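Local structure of protein F9 (Vaccinia virus, 6CJ6) at residues 121-126 / 154-159; 10-15 / 134-139. The protein is a component of the poxvirus entry fusion complex, which merges viral and cellular membranes and opens the pore that admits the virion core into the host cytoplasm. One frame throughout, in Å; residues are numbered along the deposited sequence.

Contact 1 of 2, residues 121-126 / 154-159; sequences KLDIGE and IVKSLN. With PDO (1,3-propandiol), chain Z; EDO (1,2-ethanediol), chain N.
Asp123 and Lys156 form the salt bridge of this contact. Lys156 NZ lies 2.8 Å from Asp123 OD2 and donates a hydrogen bond to it. The ammonium comes from above the carboxylate, 70° out of its plane. The two side chains cross at about a right angle. Lys156 reaches this point because its chain turns about the CG-CD bond (chi3 74°), after crossing the strand backbone beside Asp123 O and Gly125 CA. On the way its CD passes 3.3 Å from Asp123 O. NZ has a weak further bond to a 1,2-ethanediol molecule, probably from the crystallisation liquor.

The other carboxylate oxygen is used within the strand. Asp123 OD1 accepts from Gly125 N at 2.9 Å, which makes an Asx turn. One carboxylate thus faces both the strand backbone and the helix, and the turn helps to fix its rotation. Asp123 N is in turn bonded to the side chain of Gln152, further back on the helix.

Packing fills the rest. Gly125 CA lies 3.7 Å from Lys156 CE, so the aliphatic part of the lysine runs close against the glycine backbone. Val155 points at the strand. Its CG1 meets Ile124 O at 3.8 Å and Ile124 CB at 4.1 Å. The ring of Tyr11 lies against the same valine.

Polar contact is looser past the glycine. Asn159 ND2 is 2.9 Å from Glu126 O, but the angle is too poor for a hydrogen bond. A water accepts from Glu126 N and makes a weak bond to Lys156 O.

The N-to-C directions of the two segments differ by only 6°. This is alpha-on-beta packing: the C-terminal part of helix 145-158 packs on strand 119-127, central in a three-stranded sheet of the L1/F9 fold.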
ATOM      1  N   LYS A 121      -1.849 -14.121  -0.302  1.00 28.65           N
ATOM      2  CA  LYS A 121      -3.187 -13.550  -0.265  1.00 35.09           C
ATOM      3  C   LYS A 121      -3.088 -12.120   0.249  1.00 35.65           C
ATOM      4  O   LYS A 121      -2.276 -11.822   1.128  1.00 38.16           O
ATOM      5  CB  LYS A 121      -4.085 -14.371   0.665  1.00 28.92           C
ATOM      6  CG  LYS A 121      -5.497 -13.826   0.839  1.00 43.37           C
ATOM      7  CD  LYS A 121      -5.729 -13.277   2.243  1.00 41.43           C
ATOM      8  CE  LYS A 121      -5.661 -14.379   3.288  1.00 45.13           C
ATOM      9  NZ  LYS A 121      -5.904 -13.868   4.664  1.00 52.34           N
ATOM     10  N   LEU A 122      -3.907 -11.231  -0.312  1.00 28.69           N
ATOM     11  CA  LEU A 122      -3.904  -9.827   0.077  1.00 29.48           C
ATOM     12  C   LEU A 122      -5.325  -9.376   0.382  1.00 32.26           C
ATOM     13  O   LEU A 122      -6.230  -9.569  -0.436  1.00 25.03           O
ATOM     14  CB  LEU A 122      -3.293  -8.955  -1.024  1.00 28.27           C
ATOM     15  CG  LEU A 122      -2.459  -7.786  -0.494  1.00 39.50           C
ATOM     16  CD1 LEU A 122      -1.413  -8.302   0.479  1.00 35.53           C
ATOM     17  CD2 LEU A 122      -1.797  -7.029  -1.629  1.00 40.59           C
ATOM     18  N   ASP A 123      -5.512  -8.770   1.554  1.00 29.82           N
ATOM     19  CA  ASP A 123      -6.815  -8.302   2.017  1.00 30.98           C
ATOM     20  C   ASP A 123      -6.874  -6.791   1.812  1.00 28.75           C
ATOM     21  O   ASP A 123      -6.104  -6.045   2.425  1.00 35.48           O
ATOM     22  CB  ASP A 123      -6.997  -8.663   3.491  1.00 30.32           C
ATOM     23  CG  ASP A 123      -8.366  -8.285   4.036  1.00 32.12           C
ATOM     24  OD1 ASP A 123      -9.193  -7.730   3.283  1.00 31.35           O
ATOM     25  OD2 ASP A 123      -8.616  -8.548   5.231  1.00 36.03           O
ATOM     26  N   ILE A 124      -7.788  -6.339   0.954  1.00 28.92           N
ATOM     27  CA  ILE A 124      -7.890  -4.919   0.642  1.00 27.94           C
ATOM     28  C   ILE A 124      -8.970  -4.262   1.492  1.00 25.88           C
ATOM     29  O   ILE A 124      -9.279  -3.081   1.311  1.00 25.86           O
ATOM     30  CB  ILE A 124      -8.130  -4.667  -0.858  1.00 30.75           C
ATOM     31  CG1 ILE A 124      -9.497  -5.208  -1.283  1.00 27.82           C
ATOM     32  CG2 ILE A 124      -7.015  -5.280  -1.701  1.00 35.50           C
ATOM     33  CD1 ILE A 124      -9.874  -4.809  -2.679  1.00 32.73           C
ATOM     34  N   GLY A 125      -9.547  -5.016   2.422  1.00 20.21           N
ATOM     35  CA  GLY A 125     -10.583  -4.465   3.275  1.00 28.40           C
ATOM     36  C   GLY A 125     -11.879  -4.174   2.544  1.00 26.89           C
ATOM     37  O   GLY A 125     -12.553  -5.096   2.081  1.00 30.37           O
ATOM     38  N   GLU A 126     -12.241  -2.898   2.434  1.00 29.49           N
ATOM     39  CA  GLU A 126     -13.516  -2.485   1.857  1.00 30.56           C
ATOM     40  C   GLU A 126     -13.251  -1.669   0.602  1.00 30.52           C
ATOM     41  O   GLU A 126     -12.678  -0.576   0.677  1.00 32.46           O
ATOM     42  CB  GLU A 126     -14.312  -1.640   2.852  1.00 39.42           C
ATOM     43  CG  GLU A 126     -14.375  -2.207   4.259  1.00 42.27           C
ATOM     44  CD  GLU A 126     -14.418  -1.118   5.318  1.00 55.16           C
ATOM     45  OE1 GLU A 126     -14.459   0.076   4.948  1.00 51.87           O
ATOM     46  OE2 GLU A 126     -14.401  -1.455   6.521  1.00 54.67           O
ATOM     47  N   ILE A 154      -1.464  -0.446   4.783  1.00 24.11           N
ATOM     48  CA  ILE A 154      -1.687   0.914   4.303  1.00 22.98           C
ATOM     49  C   ILE A 154      -2.968   1.005   3.476  1.00 24.06           C
ATOM     50  O   ILE A 154      -3.717   1.986   3.582  1.00 24.19           O
ATOM     51  CB  ILE A 154      -0.446   1.418   3.544  1.00 25.28           C
ATOM     52  CG1 ILE A 154       0.719   1.614   4.519  1.00 22.73           C
ATOM     53  CG2 ILE A 154      -0.751   2.701   2.786  1.00 17.00           C
ATOM     54  CD1 ILE A 154       1.981   2.113   3.869  1.00 24.82           C
ATOM     55  N   VAL A 155      -3.244  -0.003   2.639  1.00 24.13           N
ATOM     56  CA  VAL A 155      -4.500  -0.015   1.884  1.00 22.93           C
ATOM     57  C   VAL A 155      -5.687   0.065   2.833  1.00 24.71           C
ATOM     58  O   VAL A 155      -6.521   0.970   2.742  1.00 26.17           O
ATOM     59  CB  VAL A 155      -4.597  -1.261   0.985  1.00 26.38           C
ATOM     60  CG1 VAL A 155      -6.023  -1.416   0.467  1.00 33.35           C
ATOM     61  CG2 VAL A 155      -3.632  -1.176  -0.178  1.00 28.00           C
ATOM     62  N   LYS A 156      -5.763  -0.876   3.775  1.00 22.80           N
ATOM     63  CA  LYS A 156      -6.927  -0.998   4.641  1.00 28.16           C
ATOM     64  C   LYS A 156      -7.151   0.221   5.529  1.00 34.75           C
ATOM     65  O   LYS A 156      -8.195   0.303   6.183  1.00 37.39           O
ATOM     66  CB  LYS A 156      -6.815  -2.278   5.473  1.00 27.31           C
ATOM     67  CG  LYS A 156      -6.585  -3.526   4.629  1.00 35.06           C
ATOM     68  CD  LYS A 156      -6.592  -4.787   5.469  1.00 34.44           C
ATOM     69  CE  LYS A 156      -7.999  -5.146   5.889  1.00 35.26           C
ATOM     70  NZ  LYS A 156      -8.022  -6.295   6.835  1.00 46.35           N
ATOM     71  N   SER A 157      -6.212   1.169   5.563  1.00 34.69           N
ATOM     72  CA  SER A 157      -6.367   2.392   6.339  1.00 26.44           C
ATOM     73  C   SER A 157      -6.611   3.607   5.452  1.00 29.02           C
ATOM     74  O   SER A 157      -7.617   4.301   5.619  1.00 33.34           O
ATOM     75  CB  SER A 157      -5.147   2.610   7.244  1.00 33.90           C
ATOM     76  OG  SER A 157      -5.323   3.756   8.058  1.00 39.95           O
ATOM     77  N   LEU A 158      -5.714   3.881   4.500  1.00 26.31           N
ATOM     78  CA  LEU A 158      -5.883   5.038   3.628  1.00 28.97           C
ATOM     79  C   LEU A 158      -7.090   4.905   2.705  1.00 33.03           C
ATOM     80  O   LEU A 158      -7.572   5.919   2.189  1.00 33.31           O
ATOM     81  CB  LEU A 158      -4.624   5.269   2.789  1.00 25.96           C
ATOM     82  CG  LEU A 158      -3.312   5.626   3.490  1.00 35.50           C
ATOM     83  CD1 LEU A 158      -2.257   5.960   2.459  1.00 23.09           C
ATOM     84  CD2 LEU A 158      -3.493   6.787   4.437  1.00 28.40           C
ATOM     85  N   ASN A 159      -7.582   3.684   2.482  1.00 30.34           N
ATOM     86  CA  ASN A 159      -8.725   3.482   1.600  1.00 30.94           C
ATOM     87  C   ASN A 159     -10.016   4.024   2.191  1.00 36.32           C
ATOM     88  O   ASN A 159     -10.967   4.277   1.444  1.00 39.89           O
ATOM     89  CB  ASN A 159      -8.916   1.993   1.333  1.00 34.59           C
ATOM     90  CG  ASN A 159      -9.516   1.725  -0.012  1.00 40.96           C
ATOM     91  OD1 ASN A 159      -9.385   2.537  -0.929  1.00 44.92           O
ATOM     92  ND2 ASN A 159     -10.179   0.582  -0.149  1.00 40.30           N
TER
HETATM   93  C1  PDO Z 222      -7.098   1.899  11.009  1.00 60.16           C
HETATM   94  O1  PDO Z 222      -6.198   2.985  10.759  1.00 56.98           O
HETATM   95  C2  PDO Z 222      -6.307   0.674  11.448  1.00 55.65           C
HETATM   96  C3  PDO Z 222      -7.105  -0.165  12.438  1.00 59.07           C
HETATM   97  O3  PDO Z 222      -6.206  -0.841  13.325  1.00 66.93           O
HETATM   98  C1  EDO N 210     -11.524  -4.988   7.527  1.00 52.53           C
HETATM   99  O1  EDO N 210     -10.220  -4.617   7.990  1.00 46.36           O
HETATM  100  C2  EDO N 210     -11.506  -6.442   7.072  1.00 46.66           C
HETATM  101  O2  EDO N 210     -12.478  -6.630   6.037  1.00 43.07           O
HETATM  102  O   HOH W   1     -10.487  -0.565   3.942  1.00 35.18           O

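Contact 2 of 2, residues 10-15 / 134-139; sequences LYNLFI and HMLLQI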
ATOM      1  N   LEU A  10      -7.328   8.669  -0.176  1.00 34.32           N
ATOM      2  CA  LEU A  10      -5.931   8.990   0.096  1.00 26.48           C
ATOM      3  C   LEU A  10      -4.983   7.925  -0.439  1.00 30.45           C
ATOM      4  O   LEU A  10      -3.844   8.244  -0.800  1.00 28.28           O
ATOM      5  CB  LEU A  10      -5.704   9.191   1.593  1.00 33.55           C
ATOM      6  CG  LEU A  10      -5.830  10.626   2.098  1.00 41.34           C
ATOM      7  CD1 LEU A  10      -5.409  10.712   3.555  1.00 42.07           C
ATOM      8  CD2 LEU A  10      -4.990  11.551   1.239  1.00 35.72           C
ATOM      9  N   TYR A  11      -5.418   6.663  -0.493  1.00 25.83           N
ATOM     10  CA  TYR A  11      -4.540   5.624  -1.021  1.00 23.31           C
ATOM     11  C   TYR A  11      -4.160   5.896  -2.469  1.00 30.79           C
ATOM     12  O   TYR A  11      -3.054   5.541  -2.895  1.00 28.44           O
ATOM     13  CB  TYR A  11      -5.169   4.238  -0.867  1.00 23.43           C
ATOM     14  CG  TYR A  11      -4.309   3.137  -1.452  1.00 25.51           C
ATOM     15  CD1 TYR A  11      -3.154   2.715  -0.807  1.00 31.88           C
ATOM     16  CD2 TYR A  11      -4.642   2.534  -2.658  1.00 25.89           C
ATOM     17  CE1 TYR A  11      -2.357   1.721  -1.344  1.00 29.91           C
ATOM     18  CE2 TYR A  11      -3.857   1.534  -3.199  1.00 26.59           C
ATOM     19  CZ  TYR A  11      -2.718   1.129  -2.537  1.00 29.39           C
ATOM     20  OH  TYR A  11      -1.933   0.136  -3.073  1.00 34.08           O
ATOM     21  N   ASN A  12      -5.055   6.524  -3.238  1.00 34.34           N
ATOM     22  CA  ASN A  12      -4.716   6.920  -4.601  1.00 32.59           C
ATOM     23  C   ASN A  12      -3.502   7.839  -4.616  1.00 27.87           C
ATOM     24  O   ASN A  12      -2.570   7.646  -5.405  1.00 25.77           O
ATOM     25  CB  ASN A  12      -5.913   7.604  -5.258  1.00 28.54           C
ATOM     26  CG  ASN A  12      -7.079   6.664  -5.462  1.00 40.40           C
ATOM     27  OD1 ASN A  12      -8.019   6.637  -4.663  1.00 38.89           O
ATOM     28  ND2 ASN A  12      -7.027   5.882  -6.535  1.00 32.63           N
ATOM     29  N   LEU A  13      -3.494   8.850  -3.745  1.00 24.54           N
ATOM     30  CA  LEU A  13      -2.344   9.745  -3.676  1.00 32.70           C
ATOM     31  C   LEU A  13      -1.094   9.001  -3.224  1.00 29.43           C
ATOM     32  O   LEU A  13       0.004   9.247  -3.740  1.00 34.41           O
ATOM     33  CB  LEU A  13      -2.645  10.917  -2.742  1.00 34.53           C
ATOM     34  CG  LEU A  13      -3.898  11.725  -3.082  1.00 38.40           C
ATOM     35  CD1 LEU A  13      -4.018  12.943  -2.181  1.00 46.37           C
ATOM     36  CD2 LEU A  13      -3.890  12.132  -4.549  1.00 52.15           C
ATOM     37  N   PHE A  14      -1.240   8.081  -2.268  1.00 31.58           N
ATOM     38  CA  PHE A  14      -0.087   7.336  -1.772  1.00 32.13           C
ATOM     39  C   PHE A  14       0.508   6.455  -2.861  1.00 31.71           C
ATOM     40  O   PHE A  14       1.721   6.485  -3.109  1.00 31.75           O
ATOM     41  CB  PHE A  14      -0.484   6.494  -0.556  1.00 29.82           C
ATOM     42  CG  PHE A  14       0.509   5.414  -0.211  1.00 29.94           C
ATOM     43  CD1 PHE A  14       1.627   5.699   0.555  1.00 28.49           C
ATOM     44  CD2 PHE A  14       0.321   4.113  -0.655  1.00 32.21           C
ATOM     45  CE1 PHE A  14       2.542   4.707   0.871  1.00 26.33           C
ATOM     46  CE2 PHE A  14       1.231   3.121  -0.346  1.00 27.35           C
ATOM     47  CZ  PHE A  14       2.345   3.418   0.420  1.00 29.61           C
ATOM     48  N   ILE A  15      -0.329   5.654  -3.522  1.00 30.59           N
ATOM     49  CA  ILE A  15       0.201   4.685  -4.473  1.00 29.89           C
ATOM     50  C   ILE A  15       0.813   5.386  -5.680  1.00 27.40           C
ATOM     51  O   ILE A  15       1.835   4.945  -6.215  1.00 32.44           O
ATOM     52  CB  ILE A  15      -0.854   3.628  -4.851  1.00 29.59           C
ATOM     53  CG1 ILE A  15      -0.185   2.445  -5.556  1.00 37.87           C
ATOM     54  CG2 ILE A  15      -1.951   4.225  -5.721  1.00 27.90           C
ATOM     55  CD1 ILE A  15       0.874   1.761  -4.713  1.00 28.06           C
ATOM     56  N   HIS A 134     -16.463   4.442  -9.233  1.00 47.40           N
ATOM     57  CA  HIS A 134     -15.624   3.280  -8.987  1.00 39.91           C
ATOM     58  C   HIS A 134     -14.462   3.693  -8.099  1.00 40.46           C
ATOM     59  O   HIS A 134     -13.957   4.815  -8.194  1.00 40.21           O
ATOM     60  CB  HIS A 134     -15.091   2.671 -10.291  1.00 44.60           C
ATOM     61  CG  HIS A 134     -14.083   3.527 -10.998  1.00 47.81           C
ATOM     62  ND1 HIS A 134     -14.438   4.491 -11.917  1.00 52.50           N
ATOM     63  CD2 HIS A 134     -12.731   3.555 -10.928  1.00 44.50           C
ATOM     64  CE1 HIS A 134     -13.349   5.078 -12.380  1.00 48.60           C
ATOM     65  NE2 HIS A 134     -12.300   4.530 -11.794  1.00 40.87           N
ATOM     66  N   MET A 135     -14.041   2.778  -7.229  1.00 37.86           N
ATOM     67  CA  MET A 135     -12.861   2.983  -6.396  1.00 34.26           C
ATOM     68  C   MET A 135     -11.682   2.282  -7.058  1.00 35.82           C
ATOM     69  O   MET A 135     -11.607   1.050  -7.065  1.00 29.98           O
ATOM     70  CB  MET A 135     -13.074   2.461  -4.976  1.00 29.65           C
ATOM     71  CG  MET A 135     -11.821   2.558  -4.118  1.00 31.97           C
ATOM     72  SD  MET A 135     -12.066   2.085  -2.396  1.00 36.46           S
ATOM     73  CE  MET A 135     -13.152   3.393  -1.833  1.00 34.24           C
ATOM     74  N   LEU A 136     -10.769   3.069  -7.619  1.00 37.35           N
ATOM     75  CA  LEU A 136      -9.540   2.511  -8.163  1.00 34.52           C
ATOM     76  C   LEU A 136      -8.594   2.159  -7.023  1.00 37.28           C
ATOM     77  O   LEU A 136      -8.331   2.981  -6.142  1.00 36.06           O
ATOM     78  CB  LEU A 136      -8.875   3.519  -9.099  1.00 37.70           C
ATOM     79  CG  LEU A 136      -7.524   3.077  -9.662  1.00 38.74           C
ATOM     80  CD1 LEU A 136      -7.712   1.944 -10.663  1.00 42.29           C
ATOM     81  CD2 LEU A 136      -6.783   4.247 -10.289  1.00 39.93           C
ATOM     82  N   LEU A 137      -8.081   0.927  -7.043  1.00 35.74           N
ATOM     83  CA  LEU A 137      -7.229   0.411  -5.971  1.00 30.90           C
ATOM     84  C   LEU A 137      -6.043  -0.301  -6.622  1.00 29.12           C
ATOM     85  O   LEU A 137      -6.099  -1.502  -6.896  1.00 31.35           O
ATOM     86  CB  LEU A 137      -8.022  -0.519  -5.065  1.00 31.81           C
ATOM     87  CG  LEU A 137      -7.651  -0.511  -3.587  1.00 32.77           C
ATOM     88  CD1 LEU A 137      -7.687   0.910  -3.066  1.00 37.33           C
ATOM     89  CD2 LEU A 137      -8.605  -1.390  -2.803  1.00 36.29           C
ATOM     90  N   GLN A 138      -4.971   0.447  -6.868  1.00 28.74           N
ATOM     91  CA  GLN A 138      -3.769  -0.108  -7.477  1.00 37.71           C
ATOM     92  C   GLN A 138      -2.973  -0.879  -6.431  1.00 31.05           C
ATOM     93  O   GLN A 138      -2.500  -0.297  -5.449  1.00 30.24           O
ATOM     94  CB  GLN A 138      -2.923   1.016  -8.066  1.00 35.49           C
ATOM     95  CG  GLN A 138      -3.551   1.675  -9.274  1.00 34.99           C
ATOM     96  CD  GLN A 138      -3.144   3.120  -9.419  1.00 42.45           C
ATOM     97  OE1 GLN A 138      -3.716   4.004  -8.777  1.00 42.21           O
ATOM     98  NE2 GLN A 138      -2.150   3.374 -10.262  1.00 40.99           N
ATOM     99  N   ILE A 139      -2.825  -2.184  -6.641  1.00 28.06           N
ATOM    100  CA  ILE A 139      -2.083  -3.061  -5.742  1.00 22.53           C
ATOM    101  C   ILE A 139      -0.839  -3.533  -6.480  1.00 28.25           C
ATOM    102  O   ILE A 139      -0.939  -4.154  -7.547  1.00 30.17           O
ATOM    103  CB  ILE A 139      -2.942  -4.245  -5.265  1.00 21.97           C
ATOM    104  CG1 ILE A 139      -3.799  -3.844  -4.062  1.00 39.45           C
ATOM    105  CG2 ILE A 139      -2.074  -5.431  -4.890  1.00 25.00           C
ATOM    106  CD1 ILE A 139      -4.980  -2.971  -4.391  1.00 32.69           C
TER
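Tyr11 and Asn12, neighbours on the helix, each donate a side-chain hydrogen bond to a backbone carbonyl of the strand. Tyr11 OH bonds to Gln138 O. The distance is very short, 2.5 Å, and its exact value is best taken with caution. The carbonyl oxygen sits at the edge of the ring, near its plane. Tyr11 CG lies opposite the backbone N (chi1 178°), and this swings the ring out from the helix to the strand. Asn12 ND2 gives the second bond, to Leu136 O, at 3.2 Å. It is bent, with an angle of 137° at the hydrogen, and the donor stands above the carbonyl plane. The other end of this amide is held by its own helix: Asn12 OD1 accepts from Thr9 N. The group is therefore gripped at both ends.

The pair is a helix laid on a sheet. Helix 10-24 packs on strand 133-141, the middle strand of a parallel three-stranded sheet, and the two segments cross at 33°. Both accepting carbonyls, two residues apart, look toward the helix.

Apolar contacts flank the bonds. Leu137 CD1 meets Tyr11 CD2 at 3.5 Å, and the two side chains stand at about a right angle. Leu137 also touches Ile124 and Cys127 of strand 119-127. One face of the Tyr11 ring is covered by Ile15 from the next helical turn, whose CB lies 3.9 Å above the plane, toward the rim. Ile15 also packs on Gln138. Its CG1 is 3.6 Å from Gln138 O and 4.0 Å from Gln138 CB. The extended glutamine side chain crosses the isoleucine at a slant, with Gln138 OE1 3.5 Å from Ile15 CG2. Leu151 of helix 145-158 also packs on Tyr11.

The centres of the two contacts are 10 Å apart, and the contacts touch. Along the chain the segments come in the order 10-15, 121-126, 134-139, 154-159, so the two pairings cross. Strands 119-127 and 133-141 follow each other, and helix 145-158 comes next. Asn159 of contact 1 packs on Met135 and Leu137 of contact 2. Leu158 packs on Phe14. The end of the final helix thus meets strand 119-127 and helix 10-24, and Asn159 just after it packs on strand 133-141. So the first and last helices of the chain pack together where the two contacts meet, in the part of F9 predicted to lie on the virion surface.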